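Local coordinates for uncharacterized protein (PDB 1ZJJ) that is uncharacterised but probably acts as a magnesium-dependent phosphatase of the haloacid dehalogenase superfamily, at residues B[85-90]-B[136-141]. Numbering follows the deposited sequence.
Sequences KIFVIG and KYATLA
Phe-87 and Ile-89, on one side of strand 86-89, close on the turn of helix 132-143 that carries Tyr-137 and Ala-138. The phenyl ring reaches the helix obliquely: CZ lies 4.0 Å from Tyr-137 CB, while CE2 approaches the backbone N of Ala-138 at 3.9 Å. With CG anti to the backbone N (chi1 179°), Phe-87 extends its ring from the strand toward the helix. The end of Ile-89 makes the tightest touch, CD1 meeting Ala-138 CB at 3.6 Å; Phe-87 CE2 lies 4.1 Å from the same CB. No hydrogen bond links the two segments; the contact is apolar, buried and away from the magnesium site. Shortening Phe-87 to an alanine would probably open a gap beside Tyr-137 CB and leave Ala-138 with Ile-89 as its one partner on the strand. Farther out, the Tyr-137 ring meets Trp-116, and Glu-161 of the second subunit packs against Tyr-137. Strand 121-124 adds Val-122 against Ala-138 and Val-124 against Ile-89. The axes of 86-89 and 136-141 come within 9.4 Å, their directions 142° apart: a helix packed on a four-stranded parallel sheet, consistent with the alpha/beta (C2-type) cap domain of UmpH-like HAD phosphatases.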
ATOM      1  N   LYS B  85      20.801  13.714   2.277  1.00 19.29           N
ATOM      2  CA  LYS B  85      19.614  14.088   3.039  1.00 18.14           C
ATOM      3  C   LYS B  85      18.548  13.001   3.033  1.00 18.13           C
ATOM      4  O   LYS B  85      18.342  12.314   2.041  1.00 17.04           O
ATOM      5  CB  LYS B  85      19.056  15.410   2.531  1.00 18.83           C
ATOM      6  CG  LYS B  85      19.974  16.559   2.845  1.00 22.13           C
ATOM      7  CD  LYS B  85      19.678  17.709   1.925  1.00 28.25           C
ATOM      8  CE  LYS B  85      19.193  18.926   2.684  1.00 31.40           C
ATOM      9  NZ  LYS B  85      18.991  20.070   1.763  1.00 34.41           N
ATOM     10  N   ILE B  86      17.885  12.867   4.173  1.00 17.98           N
ATOM     11  CA  ILE B  86      16.863  11.854   4.399  1.00 18.47           C
ATOM     12  C   ILE B  86      15.455  12.409   4.593  1.00 18.35           C
ATOM     13  O   ILE B  86      15.255  13.435   5.266  1.00 20.19           O
ATOM     14  CB  ILE B  86      17.203  11.030   5.684  1.00 18.87           C
ATOM     15  CG1 ILE B  86      18.654  10.548   5.614  1.00 20.55           C
ATOM     16  CG2 ILE B  86      16.217   9.842   5.841  1.00 20.19           C
ATOM     17  CD1 ILE B  86      19.225  10.049   6.947  1.00 21.22           C
ATOM     18  N   PHE B  87      14.482  11.715   4.013  1.00 17.51           N
ATOM     19  CA  PHE B  87      13.086  12.071   4.205  1.00 18.21           C
ATOM     20  C   PHE B  87      12.547  10.867   4.974  1.00 19.06           C
ATOM     21  O   PHE B  87      12.706   9.729   4.539  1.00 20.18           O
ATOM     22  CB  PHE B  87      12.340  12.207   2.884  1.00 19.16           C
ATOM     23  CG  PHE B  87      10.891  12.550   3.057  1.00 19.25           C
ATOM     24  CD1 PHE B  87      10.513  13.788   3.572  1.00 21.36           C
ATOM     25  CD2 PHE B  87       9.899  11.623   2.749  1.00 18.71           C
ATOM     26  CE1 PHE B  87       9.166  14.103   3.777  1.00 20.74           C
ATOM     27  CE2 PHE B  87       8.551  11.921   2.949  1.00 18.42           C
ATOM     28  CZ  PHE B  87       8.182  13.165   3.466  1.00 21.62           C
ATOM     29  N   VAL B  88      11.917  11.111   6.114  1.00 18.24           N
ATOM     30  CA  VAL B  88      11.416  10.016   6.925  1.00 19.45           C
ATOM     31  C   VAL B  88       9.910   9.921   7.092  1.00 18.73           C
ATOM     32  O   VAL B  88       9.221  10.924   7.280  1.00 18.35           O
ATOM     33  CB  VAL B  88      12.015  10.074   8.344  1.00 20.77           C
ATOM     34  CG1 VAL B  88      11.471   8.927   9.190  1.00 23.26           C
ATOM     35  CG2 VAL B  88      13.530  10.031   8.270  1.00 22.57           C
ATOM     36  N   ILE B  89       9.415   8.691   7.023  1.00 16.62           N
ATOM     37  CA  ILE B  89       8.009   8.395   7.251  1.00 17.24           C
ATOM     38  C   ILE B  89       8.081   7.410   8.407  1.00 18.61           C
ATOM     39  O   ILE B  89       8.565   6.286   8.244  1.00 16.96           O
ATOM     40  CB  ILE B  89       7.332   7.728   6.036  1.00 18.21           C
ATOM     41  CG1 ILE B  89       7.010   8.795   4.978  1.00 16.35           C
ATOM     42  CG2 ILE B  89       6.057   6.995   6.486  1.00 16.85           C
ATOM     43  CD1 ILE B  89       6.484   8.236   3.662  1.00 17.68           C
ATOM     44  N   GLY B  90       7.647   7.845   9.584  1.00 18.16           N
ATOM     45  CA  GLY B  90       7.704   6.966  10.735  1.00 20.69           C
ATOM     46  C   GLY B  90       7.572   7.699  12.050  1.00 21.57           C
ATOM     47  O   GLY B  90       7.315   8.906  12.076  1.00 20.85           O
ATOM     48  N   LYS B 136       3.127  11.102  -1.031  1.00 17.58           N
ATOM     49  CA  LYS B 136       3.396  11.885  -2.228  1.00 17.75           C
ATOM     50  C   LYS B 136       4.871  12.286  -2.333  1.00 17.36           C
ATOM     51  O   LYS B 136       5.538  11.964  -3.313  1.00 17.56           O
ATOM     52  CB  LYS B 136       2.513  13.136  -2.235  1.00 18.14           C
ATOM     53  CG  LYS B 136       2.723  14.041  -3.445  1.00 21.33           C
ATOM     54  CD  LYS B 136       1.943  15.344  -3.316  1.00 21.83           C
ATOM     55  CE  LYS B 136       2.412  16.185  -2.132  1.00 25.34           C
ATOM     56  NZ  LYS B 136       1.716  17.508  -2.088  1.00 25.07           N
ATOM     57  N   TYR B 137       5.383  12.988  -1.328  1.00 17.93           N
ATOM     58  CA  TYR B 137       6.780  13.408  -1.361  1.00 18.93           C
ATOM     59  C   TYR B 137       7.747  12.233  -1.370  1.00 18.91           C
ATOM     60  O   TYR B 137       8.790  12.288  -2.023  1.00 19.01           O
ATOM     61  CB  TYR B 137       7.078  14.353  -0.195  1.00 20.97           C
ATOM     62  CG  TYR B 137       6.444  15.703  -0.407  1.00 21.16           C
ATOM     63  CD1 TYR B 137       6.741  16.448  -1.544  1.00 22.80           C
ATOM     64  CD2 TYR B 137       5.493  16.204   0.480  1.00 23.22           C
ATOM     65  CE1 TYR B 137       6.101  17.658  -1.803  1.00 24.60           C
ATOM     66  CE2 TYR B 137       4.842  17.420   0.233  1.00 23.73           C
ATOM     67  CZ  TYR B 137       5.155  18.137  -0.913  1.00 25.08           C
ATOM     68  OH  TYR B 137       4.527  19.331  -1.187  1.00 27.37           O
ATOM     69  N   ALA B 138       7.399  11.158  -0.669  1.00 18.15           N
ATOM     70  CA  ALA B 138       8.266   9.986  -0.646  1.00 18.08           C
ATOM     71  C   ALA B 138       8.342   9.403  -2.056  1.00 17.75           C
ATOM     72  O   ALA B 138       9.406   8.997  -2.519  1.00 19.56           O
ATOM     73  CB  ALA B 138       7.722   8.944   0.330  1.00 18.44           C
ATOM     74  N   THR B 139       7.200   9.358  -2.733  1.00 17.18           N
ATOM     75  CA  THR B 139       7.128   8.836  -4.088  1.00 17.35           C
ATOM     76  C   THR B 139       7.917   9.725  -5.050  1.00 18.42           C
ATOM     77  O   THR B 139       8.690   9.233  -5.876  1.00 18.88           O
ATOM     78  CB  THR B 139       5.654   8.741  -4.558  1.00 18.83           C
ATOM     79  OG1 THR B 139       4.983   7.731  -3.797  1.00 16.84           O
ATOM     80  CG2 THR B 139       5.567   8.397  -6.032  1.00 17.31           C
ATOM     81  N   LEU B 140       7.716  11.034  -4.945  1.00 18.68           N
ATOM     82  CA  LEU B 140       8.422  11.973  -5.811  1.00 18.53           C
ATOM     83  C   LEU B 140       9.926  11.832  -5.614  1.00 17.89           C
ATOM     84  O   LEU B 140      10.681  11.787  -6.581  1.00 19.79           O
ATOM     85  CB  LEU B 140       7.984  13.412  -5.511  1.00 19.58           C
ATOM     86  CG  LEU B 140       6.570  13.789  -5.974  1.00 20.37           C
ATOM     87  CD1 LEU B 140       6.192  15.165  -5.464  1.00 21.42           C
ATOM     88  CD2 LEU B 140       6.512  13.749  -7.492  1.00 19.58           C
ATOM     89  N   ALA B 141      10.353  11.735  -4.360  1.00 19.24           N
ATOM     90  CA  ALA B 141      11.775  11.604  -4.048  1.00 17.71           C
ATOM     91  C   ALA B 141      12.361  10.288  -4.565  1.00 17.66           C
ATOM     92  O   ALA B 141      13.391  10.281  -5.233  1.00 16.81           O
ATOM     93  CB  ALA B 141      11.984  11.722  -2.547  1.00 17.09           C
TER